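Local coordinates for CRISPR-associated endonuclease Cas12b (Alicyclobacillus acidoterrestris, PDB 5U31), which acts as an RNA-guided CRISPR endonuclease that recognises invading DNA next to a PAM and cleaves it with a metal-dependent RuvC domain, at residues L632-R636 with K751-G755; E1010-P1015 with K1029-T1033. The protein carries 3 engineered substitutions. All blocks are in the same frame, centred on the assembly; numbering follows the deposited sequence.

The two contacts illustrate how a large guide-RNA nuclease joins parts of its chain, one pair far apart in sequence and the other close, by different means. Contact 1 brings the bridge helix against a loop of the REC2 domain and shares its surface with a nucleotide of the guide RNA, whereas contact 2 pairs two strands of the Nuc-II domain, with its nearest atom about 14 Å from the bound nucleic acid. The centres of contact 1 and contact 2 lie about 57 Å apart, their nearest atoms about 47 Å. The positions assigned to RuvC catalysis, engineered here to Ala571, Ala849 and Ala978, belong to neither. One meets RNA directly; the other joins edge strands within one domain.

Contact 1. Residues L632-R636 with K751-G755; sequences LRAIR and KDVVG. With nucleotides of chain B.
Leu632 and Val754 are the closest CA pair, 6.1 Å apart where the bridge helix passes an irregular loop of the REC2 domain. Leu632 reaches over with one methyl, CD2, which rests 3.7 Å from Val753 O, while its other methyl faces the CB of Asp752. A turn further along the helix, the side chains of Arg636 and Val754 lie alongside each other, pointing opposite ways. The arginine chain is extended from CG to NE (chi3 -178°), which carries the guanidinium to two successive carbonyls. Val754 O receives weak hydrogen bonds from both NE, at 3.2 Å, and NH2; NH2 also makes a weak one to Val753 O, which approaches the guanidinium edge-on. NH2 is further bonded to Thr627 O, and the CB of Leu632 sits over one face of the group.

Ile635 CG2 packs 3.9 Å from Val754 CG2, and both residues come under the same face of the adenine of A35 in chain B. Val754 CG2 lies 3.6 Å from C5 of A35, and Ile635 CG2 lies 3.5 Å from its N1. The Gly755 amide is turned to the A35 phosphate, although the very short separation there is doubtful. The chemistry suggests that helix and loop together carry one guide-RNA base: apolar branches of both lie against its face, while weak arginine bonds link the loop carbonyls to the bridge helix.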
loop_
_atom_site.group_PDB
_atom_site.type_symbol
_atom_site.label_atom_id
_atom_site.label_comp_id
_atom_site.label_asym_id
_atom_site.label_seq_id
_atom_site.Cartn_x
_atom_site.Cartn_y
_atom_site.Cartn_z
ATOM N N LEU A 632 25.573 14.707 12.751
ATOM C CA LEU A 632 24.426 13.827 12.539
ATOM C C LEU A 632 24.875 12.430 12.136
ATOM O O LEU A 632 24.349 11.431 12.642
ATOM C CB LEU A 632 23.494 14.409 11.478
ATOM C CG LEU A 632 22.636 15.616 11.858
ATOM C CD1 LEU A 632 21.863 16.107 10.644
ATOM C CD2 LEU A 632 21.692 15.279 13.002
ATOM N N ARG A 633 25.845 12.340 11.224
ATOM C CA ARG A 633 26.391 11.042 10.846
ATOM C C ARG A 633 26.936 10.301 12.063
ATOM O O ARG A 633 26.762 9.084 12.187
ATOM C CB ARG A 633 27.482 11.233 9.796
ATOM C CG ARG A 633 27.693 10.056 8.865
ATOM C CD ARG A 633 28.739 10.391 7.807
ATOM N NE ARG A 633 28.400 11.602 7.059
ATOM C CZ ARG A 633 29.009 12.775 7.201
ATOM N NH1 ARG A 633 30.006 12.914 8.067
ATOM N NH2 ARG A 633 28.622 13.814 6.474
ATOM N N ALA A 634 27.575 11.025 12.984
ATOM C CA ALA A 634 28.151 10.389 14.163
ATOM C C ALA A 634 27.069 9.828 15.075
ATOM O O ALA A 634 27.144 8.670 15.501
ATOM C CB ALA A 634 29.029 11.386 14.918
ATOM N N ILE A 635 26.050 10.635 15.382
ATOM C CA ILE A 635 24.991 10.196 16.290
ATOM C C ILE A 635 24.258 8.990 15.719
ATOM O O ILE A 635 23.937 8.039 16.442
ATOM C CB ILE A 635 24.020 11.356 16.574
ATOM C CG1 ILE A 635 24.774 12.566 17.125
ATOM C CG2 ILE A 635 22.932 10.910 17.531
ATOM C CD1 ILE A 635 23.908 13.795 17.293
ATOM N N ARG A 636 23.980 9.011 14.414
ATOM C CA ARG A 636 23.312 7.880 13.783
ATOM C C ARG A 636 24.168 6.623 13.836
ATOM O O ARG A 636 23.633 5.510 13.897
ATOM C CB ARG A 636 22.958 8.231 12.342
ATOM C CG ARG A 636 21.970 9.358 12.247
ATOM C CD ARG A 636 21.963 9.962 10.875
ATOM N NE ARG A 636 21.030 11.075 10.804
ATOM C CZ ARG A 636 20.846 11.823 9.723
ATOM N NH1 ARG A 636 21.540 11.571 8.621
ATOM N NH2 ARG A 636 19.971 12.817 9.746
ATOM N N LYS A 751 15.513 22.326 12.960
ATOM C CA LYS A 751 15.909 21.625 11.754
ATOM C C LYS A 751 17.070 20.684 12.061
ATOM O O LYS A 751 17.694 20.747 13.125
ATOM C CB LYS A 751 16.288 22.607 10.647
ATOM C CG LYS A 751 15.097 23.272 9.973
ATOM C CD LYS A 751 15.490 23.925 8.653
ATOM C CE LYS A 751 14.263 24.265 7.818
ATOM N NZ LYS A 751 14.639 24.906 6.527
ATOM N N ASP A 752 17.358 19.802 11.102
ATOM C CA ASP A 752 18.474 18.867 11.205
ATOM C C ASP A 752 18.369 18.019 12.466
ATOM O O ASP A 752 19.104 18.232 13.436
ATOM C CB ASP A 752 19.802 19.630 11.168
ATOM C CG ASP A 752 19.880 20.599 9.992
ATOM O OD1 ASP A 752 18.878 20.757 9.272
ATOM O OD2 ASP A 752 20.947 21.207 9.784
ATOM N N VAL A 753 17.454 17.056 12.449
ATOM C CA VAL A 753 17.244 16.148 13.561
ATOM C C VAL A 753 17.856 14.791 13.199
ATOM O O VAL A 753 18.201 14.519 12.050
ATOM C CB VAL A 753 15.753 16.000 13.917
ATOM C CG1 VAL A 753 15.083 17.360 13.956
ATOM C CG2 VAL A 753 15.060 15.106 12.923
ATOM N N VAL A 754 17.987 13.929 14.207
ATOM C CA VAL A 754 18.591 12.606 14.047
ATOM C C VAL A 754 17.697 11.715 13.191
ATOM O O VAL A 754 18.086 11.294 12.094
ATOM C CB VAL A 754 18.853 11.949 15.416
ATOM C CG1 VAL A 754 19.388 10.535 15.236
ATOM C CG2 VAL A 754 19.819 12.792 16.224
ATOM N N GLY A 755 16.501 11.412 13.689
ATOM C CA GLY A 755 15.604 10.531 12.971
ATOM C C GLY A 755 14.464 11.238 12.276
ATOM O O GLY A 755 14.329 11.175 11.050
ATOM P P A B 35 14.410 12.918 16.569
ATOM O OP1 A B 35 15.293 13.977 17.113
ATOM O OP2 A B 35 14.912 12.064 15.472
ATOM O "O5'" A B 35 13.939 11.921 17.711
ATOM C "C5'" A B 35 14.112 10.522 17.531
ATOM C "C4'" A B 35 15.105 9.927 18.501
ATOM O "O4'" A B 35 16.409 10.570 18.401
ATOM C "C3'" A B 35 14.717 9.980 19.979
ATOM O "O3'" A B 35 15.097 8.753 20.582
ATOM C "C2'" A B 35 15.610 11.086 20.525
ATOM O "O2'" A B 35 15.876 11.002 21.907
ATOM C "C1'" A B 35 16.866 10.871 19.702
ATOM N N9 A B 35 17.749 12.030 19.660
ATOM C C8 A B 35 17.442 13.333 19.359
ATOM N N7 A B 35 18.479 14.130 19.432
ATOM C C5 A B 35 19.518 13.291 19.812
ATOM C C6 A B 35 20.875 13.527 20.056
ATOM N N6 A B 35 21.434 14.732 19.946
ATOM N N1 A B 35 21.643 12.478 20.416
ATOM C C2 A B 35 21.072 11.272 20.521
ATOM N N3 A B 35 19.806 10.920 20.317
ATOM C C4 A B 35 19.080 11.993 19.961
#

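Contact 2. Residues E1010-P1015 with K1029-T1033; sequences ELVLIP and KVFYT
A hydrogen-bonded antiparallel pair, Leu1013 with Phe1031, joins the two outermost strands of the six-stranded sheet of the Nuc-II domain. Both bonds are nearly straight and lie in the carbonyl planes: Leu1013 N gives to Phe1031 O at 2.7 Å, and Phe1031 N to Leu1013 O at 3.1 Å. The bridge is a single one, and the touching parts run 127° apart in direction, so the segments splay rather than zip together along their length.

Leu1013 and Phe1031 bring their CB atoms to 4.0 Å. With CG anti to its own carbonyl carbon (chi1 -55°), Phe1031 extends its ring along the pair to Pro1015, whose CB lies in the ring plane at the edge, 3.9 Å from CE2. The ring also meets Trp1091 edge-to-face and touches Leu1078 and Tyr1039, while Leu1013 packs on Cys1002 and Val1076. Several strands of the sheet thus converge on these two residues.

Val1012 is the hub of a second apolar patch, touching Val1030 and the CB of Tyr1032. Val1030 crosses Val1012 at about a right angle, CG1 lying 3.7 Å from Val1012 CG2, and its other methyl CG2 meets Ile1014 CG1 at the same separation. Val1012 CG1 rests 3.9 Å from Tyr1032 CB, beside which Glu1010 brings OE2; the other carboxylate oxygen of Glu1010 forms a salt bridge with Arg1042, which also touches Val1012, Val1030 and Tyr1032. Because these are the outermost strands of the antiparallel sheet, the single bridge brings its two ends together, an arrangement consistent with a sheet curled toward a barrel-like closure.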
loop_
_atom_site.group_PDB
_atom_site.type_symbol
_atom_site.label_atom_id
_atom_site.label_comp_id
_atom_site.label_asym_id
_atom_site.label_seq_id
_atom_site.Cartn_x
_atom_site.Cartn_y
_atom_site.Cartn_z
ATOM N N GLU A 1010 13.408 -8.891 -47.297
ATOM C CA GLU A 1010 14.536 -8.793 -46.385
ATOM C C GLU A 1010 14.081 -8.994 -44.945
ATOM O O GLU A 1010 12.909 -8.800 -44.600
ATOM C CB GLU A 1010 15.249 -7.443 -46.527
ATOM C CG GLU A 1010 14.419 -6.232 -46.130
ATOM C CD GLU A 1010 15.239 -4.953 -46.115
ATOM O OE1 GLU A 1010 14.841 -3.973 -46.783
ATOM O OE2 GLU A 1010 16.290 -4.932 -45.438
ATOM N N LEU A 1011 15.030 -9.404 -44.107
ATOM C CA LEU A 1011 14.783 -9.569 -42.681
ATOM C C LEU A 1011 14.791 -8.202 -42.014
ATOM O O LEU A 1011 15.781 -7.467 -42.094
ATOM C CB LEU A 1011 15.831 -10.486 -42.053
ATOM C CG LEU A 1011 15.513 -11.982 -42.067
ATOM C CD1 LEU A 1011 16.636 -12.781 -41.414
ATOM C CD2 LEU A 1011 14.176 -12.253 -41.381
ATOM N N VAL A 1012 13.683 -7.859 -41.362
ATOM C CA VAL A 1012 13.501 -6.556 -40.743
ATOM C C VAL A 1012 12.846 -6.755 -39.384
ATOM O O VAL A 1012 12.383 -7.845 -39.043
ATOM C CB VAL A 1012 12.653 -5.613 -41.620
ATOM C CG1 VAL A 1012 13.449 -5.151 -42.827
ATOM C CG2 VAL A 1012 11.385 -6.316 -42.059
ATOM N N LEU A 1013 12.813 -5.681 -38.604
ATOM C CA LEU A 1013 12.171 -5.684 -37.298
ATOM C C LEU A 1013 10.764 -5.120 -37.437
ATOM O O LEU A 1013 10.585 -3.996 -37.917
ATOM C CB LEU A 1013 12.979 -4.872 -36.289
ATOM C CG LEU A 1013 14.167 -5.590 -35.653
ATOM C CD1 LEU A 1013 14.650 -4.802 -34.459
ATOM C CD2 LEU A 1013 13.772 -6.987 -35.232
ATOM N N ILE A 1014 9.770 -5.900 -37.022
ATOM C CA ILE A 1014 8.371 -5.492 -37.087
ATOM C C ILE A 1014 7.962 -5.016 -35.696
ATOM O O ILE A 1014 7.870 -5.842 -34.774
ATOM C CB ILE A 1014 7.469 -6.632 -37.572
ATOM C CG1 ILE A 1014 7.898 -7.082 -38.970
ATOM C CG2 ILE A 1014 6.012 -6.189 -37.566
ATOM C CD1 ILE A 1014 7.119 -8.262 -39.493
ATOM N N PRO A 1015 7.706 -3.725 -35.502
ATOM C CA PRO A 1015 7.401 -3.228 -34.155
ATOM C C PRO A 1015 6.060 -3.735 -33.654
ATOM O O PRO A 1015 5.077 -3.791 -34.397
ATOM C CB PRO A 1015 7.386 -1.708 -34.339
ATOM C CG PRO A 1015 7.003 -1.521 -35.772
ATOM C CD PRO A 1015 7.662 -2.653 -36.511
ATOM N N LYS A 1029 5.283 0.891 -40.774
ATOM C CA LYS A 1029 6.723 1.090 -40.834
ATOM C C LYS A 1029 7.451 -0.129 -40.286
ATOM O O LYS A 1029 6.918 -0.889 -39.473
ATOM C CB LYS A 1029 7.138 2.349 -40.059
ATOM C CG LYS A 1029 6.287 3.571 -40.379
ATOM C CD LYS A 1029 7.133 4.754 -40.812
ATOM C CE LYS A 1029 8.011 5.242 -39.674
ATOM N NZ LYS A 1029 8.830 6.415 -40.079
ATOM N N VAL A 1030 8.695 -0.297 -40.737
ATOM C CA VAL A 1030 9.510 -1.456 -40.394
ATOM C C VAL A 1030 10.971 -1.016 -40.389
ATOM O O VAL A 1030 11.341 -0.044 -41.051
ATOM C CB VAL A 1030 9.231 -2.616 -41.383
ATOM C CG1 VAL A 1030 10.369 -2.789 -42.383
ATOM C CG2 VAL A 1030 8.929 -3.906 -40.632
ATOM N N PHE A 1031 11.804 -1.723 -39.621
ATOM C CA PHE A 1031 13.178 -1.304 -39.355
ATOM C C PHE A 1031 14.180 -2.293 -39.939
ATOM O O PHE A 1031 14.068 -3.501 -39.709
ATOM C CB PHE A 1031 13.431 -1.165 -37.852
ATOM C CG PHE A 1031 12.482 -0.244 -37.157
ATOM C CD1 PHE A 1031 12.731 1.114 -37.104
ATOM C CD2 PHE A 1031 11.347 -0.737 -36.541
ATOM C CE1 PHE A 1031 11.862 1.961 -36.459
ATOM C CE2 PHE A 1031 10.474 0.109 -35.896
ATOM C CZ PHE A 1031 10.732 1.461 -35.856
ATOM N N TYR A 1032 15.180 -1.776 -40.652
ATOM C CA TYR A 1032 16.213 -2.592 -41.275
ATOM C C TYR A 1032 17.588 -2.222 -40.727
ATOM O O TYR A 1032 17.766 -1.205 -40.052
ATOM C CB TYR A 1032 16.195 -2.444 -42.802
ATOM C CG TYR A 1032 16.678 -1.102 -43.309
ATOM C CD1 TYR A 1032 15.794 -0.049 -43.488
ATOM C CD2 TYR A 1032 18.017 -0.891 -43.619
ATOM C CE1 TYR A 1032 16.228 1.181 -43.957
ATOM C CE2 TYR A 1032 18.460 0.334 -44.081
ATOM C CZ TYR A 1032 17.560 1.366 -44.250
ATOM O OH TYR A 1032 17.994 2.589 -44.709
ATOM N N THR A 1033 18.573 -3.064 -41.043
ATOM C CA THR A 1033 19.921 -2.912 -40.515
ATOM C C THR A 1033 20.944 -3.345 -41.551
ATOM O O THR A 1033 20.641 -4.079 -42.494
ATOM C CB THR A 1033 20.149 -3.743 -39.248
ATOM O OG1 THR A 1033 18.904 -4.274 -38.791
ATOM C CG2 THR A 1033 20.758 -2.898 -38.161
#